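Local coordinates for Lin0012 protein (Listeria innocua, PDB 3K17) that probably phosphorylates phosphomevalonate with ATP, as a GHMP-family kinase of the mevalonate route to isopentenyl diphosphate, at residues A[213-218]-A[347-352]; A[305-310]-A[329-334]; A[170-175]-A[209-214]; A[107-112]-A[217-222]. All coordinates share one frame; numbering follows the deposited sequence.

Interaction 1 of 4, residues A[213-218]-A[347-352]; sequences PTFSVG and LPFHTG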
loop_
_atom_site.group_PDB
_atom_site.type_symbol
_atom_site.label_atom_id
_atom_site.label_comp_id
_atom_site.label_asym_id
_atom_site.label_seq_id
_atom_site.Cartn_x
_atom_site.Cartn_y
_atom_site.Cartn_z
ATOM N N PRO A 213 -31.087 13.952 -48.202
ATOM C CA PRO A 213 -32.055 13.161 -47.429
ATOM C C PRO A 213 -32.072 13.612 -45.969
ATOM O O PRO A 213 -31.018 13.830 -45.375
ATOM C CB PRO A 213 -31.530 11.733 -47.576
ATOM C CG PRO A 213 -30.863 11.754 -48.920
ATOM C CD PRO A 213 -30.131 13.072 -48.897
ATOM N N THR A 214 -33.261 13.761 -45.397
ATOM C CA THR A 214 -33.386 14.193 -44.001
ATOM C C THR A 214 -32.666 13.227 -43.055
ATOM O O THR A 214 -32.838 12.014 -43.141
ATOM C CB THR A 214 -34.873 14.277 -43.561
ATOM O OG1 THR A 214 -35.570 15.213 -44.390
ATOM C CG2 THR A 214 -34.979 14.750 -42.101
ATOM N N PHE A 215 -31.871 13.778 -42.145
ATOM C CA PHE A 215 -31.133 12.977 -41.166
ATOM C C PHE A 215 -31.890 12.980 -39.832
ATOM O O PHE A 215 -32.184 14.042 -39.280
ATOM C CB PHE A 215 -29.741 13.572 -40.961
ATOM C CG PHE A 215 -28.814 12.708 -40.147
ATOM C CD1 PHE A 215 -28.381 11.478 -40.633
ATOM C CD2 PHE A 215 -28.323 13.156 -38.923
ATOM C CE1 PHE A 215 -27.465 10.713 -39.916
ATOM C CE2 PHE A 215 -27.406 12.396 -38.196
ATOM C CZ PHE A 215 -26.975 11.176 -38.692
ATOM N N SER A 216 -32.199 11.797 -39.315
ATOM C CA SER A 216 -32.919 11.692 -38.050
ATOM C C SER A 216 -32.067 11.044 -36.959
ATOM O O SER A 216 -31.349 10.076 -37.215
ATOM C CB SER A 216 -34.208 10.888 -38.247
ATOM O OG SER A 216 -35.117 11.581 -39.087
ATOM N N VAL A 217 -32.146 11.588 -35.747
ATOM C CA VAL A 217 -31.385 11.067 -34.611
ATOM C C VAL A 217 -32.333 10.561 -33.521
ATOM O O VAL A 217 -33.238 11.276 -33.097
ATOM C CB VAL A 217 -30.461 12.158 -34.003
ATOM C CG1 VAL A 217 -29.640 11.577 -32.846
ATOM C CG2 VAL A 217 -29.536 12.714 -35.084
ATOM N N GLY A 218 -32.132 9.322 -33.088
ATOM C CA GLY A 218 -32.981 8.755 -32.050
ATOM C C GLY A 218 -32.190 8.121 -30.912
ATOM O O GLY A 218 -31.398 7.214 -31.138
ATOM N N LEU A 347 -34.095 13.353 -31.205
ATOM C CA LEU A 347 -33.230 14.491 -30.914
ATOM C C LEU A 347 -33.174 15.373 -32.170
ATOM O O LEU A 347 -32.372 15.126 -33.082
ATOM C CB LEU A 347 -31.813 14.020 -30.527
ATOM C CG LEU A 347 -31.681 13.104 -29.298
ATOM C CD1 LEU A 347 -30.202 12.856 -28.981
ATOM C CD2 LEU A 347 -32.359 13.748 -28.099
ATOM N N PRO A 348 -34.057 16.390 -32.253
ATOM C CA PRO A 348 -34.096 17.305 -33.403
ATOM C C PRO A 348 -32.672 17.647 -33.846
ATOM O O PRO A 348 -31.849 18.091 -33.047
ATOM C CB PRO A 348 -34.860 18.502 -32.852
ATOM C CG PRO A 348 -35.904 17.811 -31.968
ATOM C CD PRO A 348 -35.090 16.743 -31.256
ATOM N N PHE A 349 -32.395 17.448 -35.128
ATOM C CA PHE A 349 -31.055 17.647 -35.654
ATOM C C PHE A 349 -30.838 18.645 -36.784
ATOM O O PHE A 349 -31.687 18.848 -37.639
ATOM C CB PHE A 349 -30.519 16.283 -36.123
ATOM C CG PHE A 349 -29.241 16.360 -36.940
ATOM C CD1 PHE A 349 -27.998 16.167 -36.338
ATOM C CD2 PHE A 349 -29.284 16.632 -38.307
ATOM C CE1 PHE A 349 -26.821 16.245 -37.082
ATOM C CE2 PHE A 349 -28.105 16.712 -39.066
ATOM C CZ PHE A 349 -26.875 16.519 -38.451
ATOM N N HIS A 350 -29.670 19.270 -36.740
ATOM C CA HIS A 350 -29.166 20.141 -37.790
ATOM C C HIS A 350 -27.664 20.168 -37.514
ATOM O O HIS A 350 -27.226 20.118 -36.359
ATOM C CB HIS A 350 -29.844 21.542 -37.883
ATOM C CG HIS A 350 -29.755 22.398 -36.660
ATOM N ND1 HIS A 350 -30.741 22.419 -35.696
ATOM C CD2 HIS A 350 -28.856 23.343 -36.295
ATOM C CE1 HIS A 350 -30.453 23.341 -34.793
ATOM N NE2 HIS A 350 -29.316 23.916 -35.134
ATOM N N THR A 351 -26.879 20.151 -38.582
ATOM C CA THR A 351 -25.426 20.099 -38.476
ATOM C C THR A 351 -24.792 21.031 -37.457
ATOM O O THR A 351 -25.035 22.232 -37.469
ATOM C CB THR A 351 -24.784 20.350 -39.853
ATOM O OG1 THR A 351 -25.454 19.549 -40.836
ATOM C CG2 THR A 351 -23.312 19.957 -39.827
ATOM N N GLY A 352 -23.971 20.469 -36.568
ATOM C CA GLY A 352 -23.310 21.287 -35.561
ATOM C C GLY A 352 -22.102 22.039 -36.107
ATOM O O GLY A 352 -21.435 21.569 -37.026
HETATM O O HOH W 1 -33.194 14.143 -35.590
#
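Val217 and Leu347 carry the polar part of this contact, which joins the two backbones. Leu347 N donates to Val217 O at 2.9 Å in an almost straight bond (172° at the hydrogen). The other half of the pairing, Val217 N to Leu347 O, is made through a water, which accepts from the first and donates to the second, 2.8 Å from each.

The aromatic part is an edge-to-face pair. Phe215 turns its edge to Phe349, the ring centroids lie 4.8 Å apart and the planes meet at 67°. The touching atom is Phe215 CD2, standing 3.5 Å above the centre of the Phe349 ring.

Aliphatic contacts fill in between. With CG1 anti to the backbone N (chi1 -178°), Val217 spreads its methyls: CG1 reaches Leu347 CB, while CG2 packs on Phe349 CB at 3.8 Å. Phe215 also meets the rings of Phe325 and, edge-to-face, Trp172.

One direct and one water-mediated backbone link thus tie the segment after strand 345-346 to strand 214-219, at the outer end of a four-stranded sheet. That sheet, with chain-order strands arranged 2-3-1-4, is that of the ferredoxin-like C-terminal domain of GHMP kinases.

Interaction 2 of 4, residues A[305-310]-A[329-334]; sequences ENMGGA and KELAEK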
loop_
_atom_site.group_PDB
_atom_site.type_symbol
_atom_site.label_atom_id
_atom_site.label_comp_id
_atom_site.label_asym_id
_atom_site.label_seq_id
_atom_site.Cartn_x
_atom_site.Cartn_y
_atom_site.Cartn_z
ATOM N N GLU A 305 -35.816 1.642 -42.526
ATOM C CA GLU A 305 -35.801 0.940 -43.797
ATOM C C GLU A 305 -37.207 0.735 -44.366
ATOM O O GLU A 305 -37.434 0.949 -45.556
ATOM C CB GLU A 305 -35.080 -0.399 -43.637
ATOM C CG GLU A 305 -33.571 -0.249 -43.470
ATOM C CD GLU A 305 -32.861 -1.578 -43.338
ATOM O OE1 GLU A 305 -33.327 -2.556 -43.957
ATOM O OE2 GLU A 305 -31.831 -1.648 -42.633
ATOM N N ASN A 306 -38.151 0.338 -43.517
ATOM C CA ASN A 306 -39.522 0.123 -43.966
ATOM C C ASN A 306 -40.139 1.411 -44.489
ATOM O O ASN A 306 -41.040 1.382 -45.329
ATOM C CB ASN A 306 -40.388 -0.413 -42.826
ATOM C CG ASN A 306 -39.906 -1.746 -42.307
ATOM O OD1 ASN A 306 -39.423 -2.583 -43.070
ATOM N ND2 ASN A 306 -40.044 -1.960 -41.005
HETATM N N MSE A 307 -39.644 2.541 -43.995
HETATM C CA MSE A 307 -40.161 3.841 -44.397
HETATM C C MSE A 307 -39.572 4.294 -45.730
HETATM O O MSE A 307 -39.906 5.367 -46.232
HETATM C CB MSE A 307 -39.848 4.876 -43.316
HETATM C CG MSE A 307 -40.859 6.003 -43.214
HETATM SE SE MSE A 307 -42.608 5.360 -42.679
HETATM C CE MSE A 307 -42.280 5.138 -40.788
ATOM N N GLY A 308 -38.684 3.479 -46.295
ATOM C CA GLY A 308 -38.078 3.824 -47.570
ATOM C C GLY A 308 -36.621 4.253 -47.518
ATOM O O GLY A 308 -35.945 4.251 -48.545
ATOM N N GLY A 309 -36.128 4.613 -46.335
ATOM C CA GLY A 309 -34.745 5.045 -46.214
ATOM C C GLY A 309 -33.809 3.975 -45.684
ATOM O O GLY A 309 -33.894 2.816 -46.082
ATOM N N ALA A 310 -32.907 4.370 -44.788
ATOM C CA ALA A 310 -31.954 3.447 -44.182
ATOM C C ALA A 310 -31.587 3.959 -42.789
ATOM O O ALA A 310 -31.696 5.153 -42.508
ATOM C CB ALA A 310 -30.708 3.326 -45.051
ATOM N N LYS A 329 -39.170 14.900 -45.678
ATOM C CA LYS A 329 -39.394 15.362 -44.320
ATOM C C LYS A 329 -40.596 14.604 -43.766
ATOM O O LYS A 329 -40.581 14.128 -42.629
ATOM C CB LYS A 329 -39.706 16.862 -44.295
ATOM C CG LYS A 329 -38.600 17.779 -44.774
ATOM C CD LYS A 329 -39.058 19.236 -44.684
ATOM C CE LYS A 329 -38.065 20.202 -45.326
ATOM N NZ LYS A 329 -36.753 20.235 -44.624
ATOM N N GLU A 330 -41.637 14.499 -44.588
ATOM C CA GLU A 330 -42.862 13.812 -44.195
ATOM C C GLU A 330 -42.588 12.377 -43.775
ATOM O O GLU A 330 -43.147 11.896 -42.793
ATOM C CB GLU A 330 -43.880 13.825 -45.343
ATOM C CG GLU A 330 -44.454 15.203 -45.682
ATOM C CD GLU A 330 -43.389 16.222 -46.075
ATOM O OE1 GLU A 330 -42.447 15.853 -46.818
ATOM O OE2 GLU A 330 -43.506 17.394 -45.650
ATOM N N LEU A 331 -41.734 11.690 -44.525
ATOM C CA LEU A 331 -41.407 10.308 -44.201
ATOM C C LEU A 331 -40.555 10.260 -42.938
ATOM O O LEU A 331 -40.609 9.292 -42.175
ATOM C CB LEU A 331 -40.670 9.654 -45.371
ATOM C CG LEU A 331 -41.562 9.387 -46.587
ATOM C CD1 LEU A 331 -40.713 9.016 -47.808
ATOM C CD2 LEU A 331 -42.543 8.268 -46.240
ATOM N N ALA A 332 -39.778 11.316 -42.724
ATOM C CA ALA A 332 -38.922 11.409 -41.552
ATOM C C ALA A 332 -39.809 11.558 -40.324
ATOM O O ALA A 332 -39.559 10.939 -39.292
ATOM C CB ALA A 332 -37.982 12.610 -41.682
ATOM N N GLU A 333 -40.855 12.371 -40.445
ATOM C CA GLU A 333 -41.782 12.592 -39.338
ATOM C C GLU A 333 -42.529 11.306 -38.998
ATOM O O GLU A 333 -42.756 11.003 -37.825
ATOM C CB GLU A 333 -42.771 13.706 -39.691
ATOM C CG GLU A 333 -42.084 15.032 -40.017
ATOM C CD GLU A 333 -43.060 16.120 -40.439
ATOM O OE1 GLU A 333 -43.946 15.833 -41.272
ATOM O OE2 GLU A 333 -42.930 17.263 -39.947
ATOM N N LYS A 334 -42.910 10.551 -40.025
ATOM C CA LYS A 334 -43.603 9.282 -39.823
ATOM C C LYS A 334 -42.656 8.321 -39.116
ATOM O O LYS A 334 -43.062 7.574 -38.224
ATOM C CB LYS A 334 -44.022 8.666 -41.163
ATOM C CG LYS A 334 -45.490 8.854 -41.532
ATOM C CD LYS A 334 -45.822 10.299 -41.864
ATOM C CE LYS A 334 -47.268 10.433 -42.328
ATOM N NZ LYS A 334 -47.536 9.632 -43.559
#
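The terminal methyl of Met307 lies over one face of the Lys334 carbonyl group, CE standing 3.6 Å from Lys334 C and as far from Lys334 O. Nearer the root of the side chain, Met307 CG comes up to the oxygen end of a second carbonyl of helix 329-341, 3.5 Å from Leu331 O.

Two further contacts are aliphatic. Met307 CG and Leu331 CD2 are 4.1 Å apart, the side chains passing at a slant, and Met307 SE sits 3.9 Å from Lys334 CB, where the two chains cross at about a right angle. The residue is selenomethionine in this crystal, so selenium stands in for sulfur. Bends at chi2 (64°) and chi3 (78°) fold the chain so that CG, SE and CE follow the helix surface. Lys334 offers only its base, since the far end of its side chain leads away.

Met307 gains this position where helix 295-306 stops. Gly308 has positive phi and closes a Schellman motif, with Gly308 N bonded to Glu305 O, turning the chain toward strand 310-313. In that last turn Glu305 is tied to helix 267-288 by salt bridges to Arg278 and Arg279.

Carbon and selenium atoms meet methylenes and helix carbonyls with no polar bond between the segments, so this contact, at the protein surface, probably relies on dispersion and close fit.

Interaction 3 of 4, residues A[170-175]-A[209-214]; sequences GGWIAY and EEPVPT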
loop_
_atom_site.group_PDB
_atom_site.type_symbol
_atom_site.label_atom_id
_atom_site.label_comp_id
_atom_site.label_asym_id
_atom_site.label_seq_id
_atom_site.Cartn_x
_atom_site.Cartn_y
_atom_site.Cartn_z
ATOM N N GLY A 170 -16.470 20.260 -36.982
ATOM C CA GLY A 170 -17.875 20.571 -37.192
ATOM C C GLY A 170 -18.338 19.996 -38.526
ATOM O O GLY A 170 -17.594 19.277 -39.195
ATOM N N GLY A 171 -19.573 20.303 -38.907
ATOM C CA GLY A 171 -20.113 19.805 -40.160
ATOM C C GLY A 171 -20.021 18.302 -40.346
ATOM O O GLY A 171 -20.046 17.537 -39.376
ATOM N N TRP A 172 -19.924 17.887 -41.607
ATOM C CA TRP A 172 -19.819 16.487 -41.979
ATOM C C TRP A 172 -18.401 16.218 -42.464
ATOM O O TRP A 172 -17.850 17.008 -43.237
ATOM C CB TRP A 172 -20.801 16.155 -43.114
ATOM C CG TRP A 172 -22.254 16.217 -42.730
ATOM C CD1 TRP A 172 -22.981 17.334 -42.426
ATOM C CD2 TRP A 172 -23.139 15.103 -42.554
ATOM N NE1 TRP A 172 -24.259 16.984 -42.065
ATOM C CE2 TRP A 172 -24.383 15.620 -42.134
ATOM C CE3 TRP A 172 -22.997 13.716 -42.706
ATOM C CZ2 TRP A 172 -25.482 14.798 -41.859
ATOM C CZ3 TRP A 172 -24.091 12.896 -42.434
ATOM C CH2 TRP A 172 -25.318 13.443 -42.014
ATOM N N ILE A 173 -17.815 15.104 -42.031
ATOM C CA ILE A 173 -16.458 14.776 -42.453
ATOM C C ILE A 173 -16.213 13.303 -42.742
ATOM O O ILE A 173 -16.930 12.415 -42.267
ATOM C CB ILE A 173 -15.400 15.168 -41.387
ATOM C CG1 ILE A 173 -15.643 14.369 -40.101
ATOM C CG2 ILE A 173 -15.447 16.664 -41.112
ATOM C CD1 ILE A 173 -14.493 14.424 -39.091
ATOM N N ALA A 174 -15.172 13.071 -43.532
ATOM C CA ALA A 174 -14.706 11.740 -43.842
ATOM C C ALA A 174 -13.402 11.756 -43.046
ATOM O O ALA A 174 -12.495 12.542 -43.339
ATOM C CB ALA A 174 -14.423 11.595 -45.323
ATOM N N TYR A 175 -13.320 10.919 -42.019
ATOM C CA TYR A 175 -12.124 10.871 -41.181
ATOM C C TYR A 175 -11.302 9.620 -41.439
ATOM O O TYR A 175 -11.823 8.504 -41.380
ATOM C CB TYR A 175 -12.518 10.897 -39.702
ATOM C CG TYR A 175 -11.338 10.718 -38.774
ATOM C CD1 TYR A 175 -10.424 11.747 -38.579
ATOM C CD2 TYR A 175 -11.113 9.502 -38.120
ATOM C CE1 TYR A 175 -9.308 11.578 -37.756
ATOM C CE2 TYR A 175 -9.997 9.324 -37.296
ATOM C CZ TYR A 175 -9.100 10.367 -37.118
ATOM O OH TYR A 175 -7.998 10.204 -36.306
ATOM N N GLU A 209 -20.146 17.421 -47.917
ATOM C CA GLU A 209 -21.388 18.152 -48.128
ATOM C C GLU A 209 -22.510 17.365 -47.473
ATOM O O GLU A 209 -22.591 16.142 -47.617
ATOM C CB GLU A 209 -21.681 18.299 -49.628
ATOM C CG GLU A 209 -20.686 19.166 -50.393
ATOM C CD GLU A 209 -21.210 20.572 -50.649
ATOM O OE1 GLU A 209 -22.237 20.701 -51.358
ATOM O OE2 GLU A 209 -20.596 21.542 -50.143
ATOM N N GLU A 210 -23.369 18.073 -46.752
ATOM C CA GLU A 210 -24.495 17.452 -46.071
ATOM C C GLU A 210 -25.433 16.807 -47.089
ATOM O O GLU A 210 -25.801 17.429 -48.085
ATOM C CB GLU A 210 -25.254 18.513 -45.277
ATOM C CG GLU A 210 -26.337 17.965 -44.369
ATOM C CD GLU A 210 -27.057 19.067 -43.615
ATOM O OE1 GLU A 210 -26.404 20.073 -43.270
ATOM O OE2 GLU A 210 -28.266 18.928 -43.353
ATOM N N PRO A 211 -25.824 15.546 -46.860
ATOM C CA PRO A 211 -26.728 14.886 -47.805
ATOM C C PRO A 211 -28.094 15.567 -47.794
ATOM O O PRO A 211 -28.494 16.172 -46.788
ATOM C CB PRO A 211 -26.802 13.456 -47.275
ATOM C CG PRO A 211 -25.479 13.276 -46.604
ATOM C CD PRO A 211 -25.314 14.583 -45.873
ATOM N N VAL A 212 -28.806 15.467 -48.913
ATOM C CA VAL A 212 -30.128 16.071 -49.022
ATOM C C VAL A 212 -31.162 15.296 -48.206
ATOM O O VAL A 212 -32.034 15.900 -47.584
ATOM C CB VAL A 212 -30.600 16.161 -50.508
ATOM C CG1 VAL A 212 -32.037 16.696 -50.575
ATOM C CG2 VAL A 212 -29.677 17.094 -51.295
ATOM N N PRO A 213 -31.087 13.952 -48.202
ATOM C CA PRO A 213 -32.055 13.161 -47.429
ATOM C C PRO A 213 -32.072 13.612 -45.969
ATOM O O PRO A 213 -31.018 13.830 -45.375
ATOM C CB PRO A 213 -31.530 11.733 -47.576
ATOM C CG PRO A 213 -30.863 11.754 -48.920
ATOM C CD PRO A 213 -30.131 13.072 -48.897
ATOM N N THR A 214 -33.261 13.761 -45.397
ATOM C CA THR A 214 -33.386 14.193 -44.001
ATOM C C THR A 214 -32.666 13.227 -43.055
ATOM O O THR A 214 -32.838 12.014 -43.141
ATOM C CB THR A 214 -34.873 14.277 -43.561
ATOM O OG1 THR A 214 -35.570 15.213 -44.390
ATOM C CG2 THR A 214 -34.979 14.750 -42.101
#
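Trp172 lies with one indole face beneath Glu210 and Pro211, and the chain reaches it from helix 162-169 through Gly170 and Gly171, both of positive phi. Gly171 pairs its backbone with Gly352 and Ala34, just before the tryptophan.

At Trp172 the chi1 of -68° sets CG beside the backbone N and swings the ring out to the 209-214 segment. Pro211 CD stands almost exactly over the middle of the six-membered ring, 3.8 Å from its centroid and 1° off the normal, a CH-pi contact. A second comes from Glu210 CA, 4.0 Å from the centroid of the five-membered ring and 13° off its normal. The extended Glu210 side chain then runs past the nitrogen, with CG only 3.3 Å from Trp172 NE1. Neither polar end bonds to the other; both turn to Thr351 OG1, which hydrogen-bonds Trp172 NE1 and Glu210 OE1.

Beyond the tryptophan, Ile173 and Ala174 continue as sheet, pairing with Leu32 and Glu206. The proline-on-indole CH-pi stack packs the connection from strand 204-208 to strand 214-219 against strand 172-176, where the chain passes from the larger mixed sheet to the ferredoxin-like sheet of a GHMP kinase.

Interaction 4 of 4, residues A[107-112]-A[217-222]; sequences LIDQSG and VGWTGT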
loop_
_atom_site.group_PDB
_atom_site.type_symbol
_atom_site.label_atom_id
_atom_site.label_comp_id
_atom_site.label_asym_id
_atom_site.label_seq_id
_atom_site.Cartn_x
_atom_site.Cartn_y
_atom_site.Cartn_z
ATOM N N LEU A 107 -24.918 17.686 -23.851
ATOM C CA LEU A 107 -24.774 16.343 -24.407
ATOM C C LEU A 107 -25.378 15.280 -23.501
ATOM O O LEU A 107 -25.099 14.088 -23.652
ATOM C CB LEU A 107 -23.299 16.035 -24.673
ATOM C CG LEU A 107 -22.558 17.054 -25.549
ATOM C CD1 LEU A 107 -21.226 16.480 -25.970
ATOM C CD2 LEU A 107 -23.401 17.392 -26.789
ATOM N N ILE A 108 -26.215 15.718 -22.566
ATOM C CA ILE A 108 -26.863 14.791 -21.648
ATOM C C ILE A 108 -28.372 14.970 -21.657
ATOM O O ILE A 108 -28.891 16.048 -21.944
ATOM C CB ILE A 108 -26.381 14.981 -20.199
ATOM C CG1 ILE A 108 -26.698 16.405 -19.740
ATOM C CG2 ILE A 108 -24.895 14.670 -20.095
ATOM C CD1 ILE A 108 -26.315 16.689 -18.290
ATOM N N ASP A 109 -29.069 13.893 -21.331
ATOM C CA ASP A 109 -30.520 13.901 -21.282
ATOM C C ASP A 109 -30.998 14.599 -19.995
ATOM O O ASP A 109 -30.221 14.829 -19.068
ATOM C CB ASP A 109 -31.010 12.453 -21.319
ATOM C CG ASP A 109 -32.505 12.343 -21.242
ATOM O OD1 ASP A 109 -33.179 12.705 -22.227
ATOM O OD2 ASP A 109 -33.004 11.893 -20.191
ATOM N N GLN A 110 -32.278 14.938 -19.955
ATOM C CA GLN A 110 -32.881 15.585 -18.790
ATOM C C GLN A 110 -32.618 14.740 -17.536
ATOM O O GLN A 110 -32.424 15.277 -16.446
ATOM C CB GLN A 110 -34.397 15.718 -19.005
ATOM C CG GLN A 110 -34.818 16.576 -20.212
ATOM C CD GLN A 110 -34.127 16.183 -21.521
ATOM O OE1 GLN A 110 -32.953 16.489 -21.736
ATOM N NE2 GLN A 110 -34.857 15.500 -22.396
ATOM N N SER A 111 -32.601 13.418 -17.705
ATOM C CA SER A 111 -32.381 12.489 -16.598
ATOM C C SER A 111 -30.938 12.462 -16.121
ATOM O O SER A 111 -30.635 11.890 -15.071
ATOM C CB SER A 111 -32.803 11.071 -16.998
ATOM O OG SER A 111 -31.877 10.494 -17.894
ATOM N N GLY A 112 -30.043 13.074 -16.891
ATOM C CA GLY A 112 -28.643 13.101 -16.503
ATOM C C GLY A 112 -27.754 12.104 -17.222
ATOM O O GLY A 112 -26.537 12.120 -17.045
ATOM N N VAL A 217 -32.146 11.588 -35.747
ATOM C CA VAL A 217 -31.385 11.067 -34.611
ATOM C C VAL A 217 -32.333 10.561 -33.521
ATOM O O VAL A 217 -33.238 11.276 -33.097
ATOM C CB VAL A 217 -30.461 12.158 -34.003
ATOM C CG1 VAL A 217 -29.640 11.577 -32.846
ATOM C CG2 VAL A 217 -29.536 12.714 -35.084
ATOM N N GLY A 218 -32.132 9.322 -33.088
ATOM C CA GLY A 218 -32.981 8.755 -32.050
ATOM C C GLY A 218 -32.190 8.121 -30.912
ATOM O O GLY A 218 -31.398 7.214 -31.138
ATOM N N TRP A 219 -32.404 8.600 -29.690
ATOM C CA TRP A 219 -31.710 8.074 -28.511
ATOM C C TRP A 219 -32.471 6.878 -27.940
ATOM O O TRP A 219 -33.652 6.985 -27.614
ATOM C CB TRP A 219 -31.586 9.167 -27.448
ATOM C CG TRP A 219 -30.827 8.740 -26.226
ATOM C CD1 TRP A 219 -29.576 8.194 -26.186
ATOM C CD2 TRP A 219 -31.238 8.905 -24.861
ATOM N NE1 TRP A 219 -29.179 8.018 -24.883
ATOM C CE2 TRP A 219 -30.178 8.450 -24.046
ATOM C CE3 TRP A 219 -32.397 9.409 -24.243
ATOM C CZ2 TRP A 219 -30.237 8.475 -22.643
ATOM C CZ3 TRP A 219 -32.458 9.437 -22.839
ATOM C CH2 TRP A 219 -31.378 8.975 -22.059
ATOM N N THR A 220 -31.793 5.745 -27.815
ATOM C CA THR A 220 -32.429 4.537 -27.311
ATOM C C THR A 220 -32.625 4.553 -25.803
ATOM O O THR A 220 -33.236 3.638 -25.252
ATOM C CB THR A 220 -31.616 3.285 -27.669
ATOM O OG1 THR A 220 -30.359 3.330 -26.987
ATOM C CG2 THR A 220 -31.382 3.208 -29.169
ATOM N N GLY A 221 -32.090 5.576 -25.141
ATOM C CA GLY A 221 -32.239 5.694 -23.698
ATOM C C GLY A 221 -31.468 4.645 -22.926
ATOM O O GLY A 221 -31.762 4.359 -21.761
ATOM N N THR A 222 -30.473 4.070 -23.581
ATOM C CA THR A 222 -29.656 3.038 -22.970
ATOM C C THR A 222 -28.199 3.471 -22.979
ATOM O O THR A 222 -27.562 3.528 -24.030
ATOM C CB THR A 222 -29.790 1.714 -23.742
ATOM O OG1 THR A 222 -31.178 1.384 -23.881
ATOM C CG2 THR A 222 -29.066 0.591 -23.011
#
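Asp109 OD2 is gripped twice by Ser111, the residue whose hydroxyl also stands near the edge of Trp219. Ser111 OG donates to the anti lone pair of Asp109 OD2 at 2.9 Å. Ser111 N donates to the same oxygen from above the carboxylate plane, 52° out of it. Two donors in such different directions fix the rotation of the carboxylate.

The group so held is laid against the far corner of the indole. Asp109 CG is 3.3 Å from Trp219 CZ3, and Asp109 OD1 is 3.4 Å from that same carbon, while Asp109 CB packs on Trp219 CH2 at 3.6 Å. The carboxylate and ring planes are 34° apart. Because Asp109 CG is anti to the backbone N (chi1 179°), the group projects from its loop across to the ring.

The backbone bond to Ser111 makes an Asx turn, set in a type I beta turn that Gly112 N closes on Asp109 O at 2.8 Å. Further along, the glycine- and serine-rich GLGSS sequence runs into the start of helix 119-135, in GHMP kinases the probable phosphate-binding loop for ATP.

On the other side of the contact, Trp219 pairs its backbone with Lys345. The chain then doubles back, so that Gly221 CA sits 3.3 Å above the indole plane, over the ring centre. Tyr115 meets the indole edge-to-face, and the side chain of Lys345 touches both Asp109 and Trp219.

In the fold
Strand 214-219 is the common thread: interactions 1 and 4 both use it, their centres about 14 Å apart, and one segment of interaction 3 lies on the connection leading into it. Interactions 1 and 3 have centres about 11 Å apart and are tied through Thr351 and Glu210. Interaction 2 lies about 13 Å from interaction 1. Along the chain, interaction 3 nests inside the loop closed by interaction 4, and interaction 2 inside that of interaction 1. Interaction 3 thus spans strand 172-176 of the mixed sheet and that connection, interaction 1 joins strand 214-219 to the segment after strand 345-346, interaction 4 joins the same strand's end region to the loop after strand 99-105, and interaction 2 packs the end of helix 295-306 on helix 329-341 at the surface.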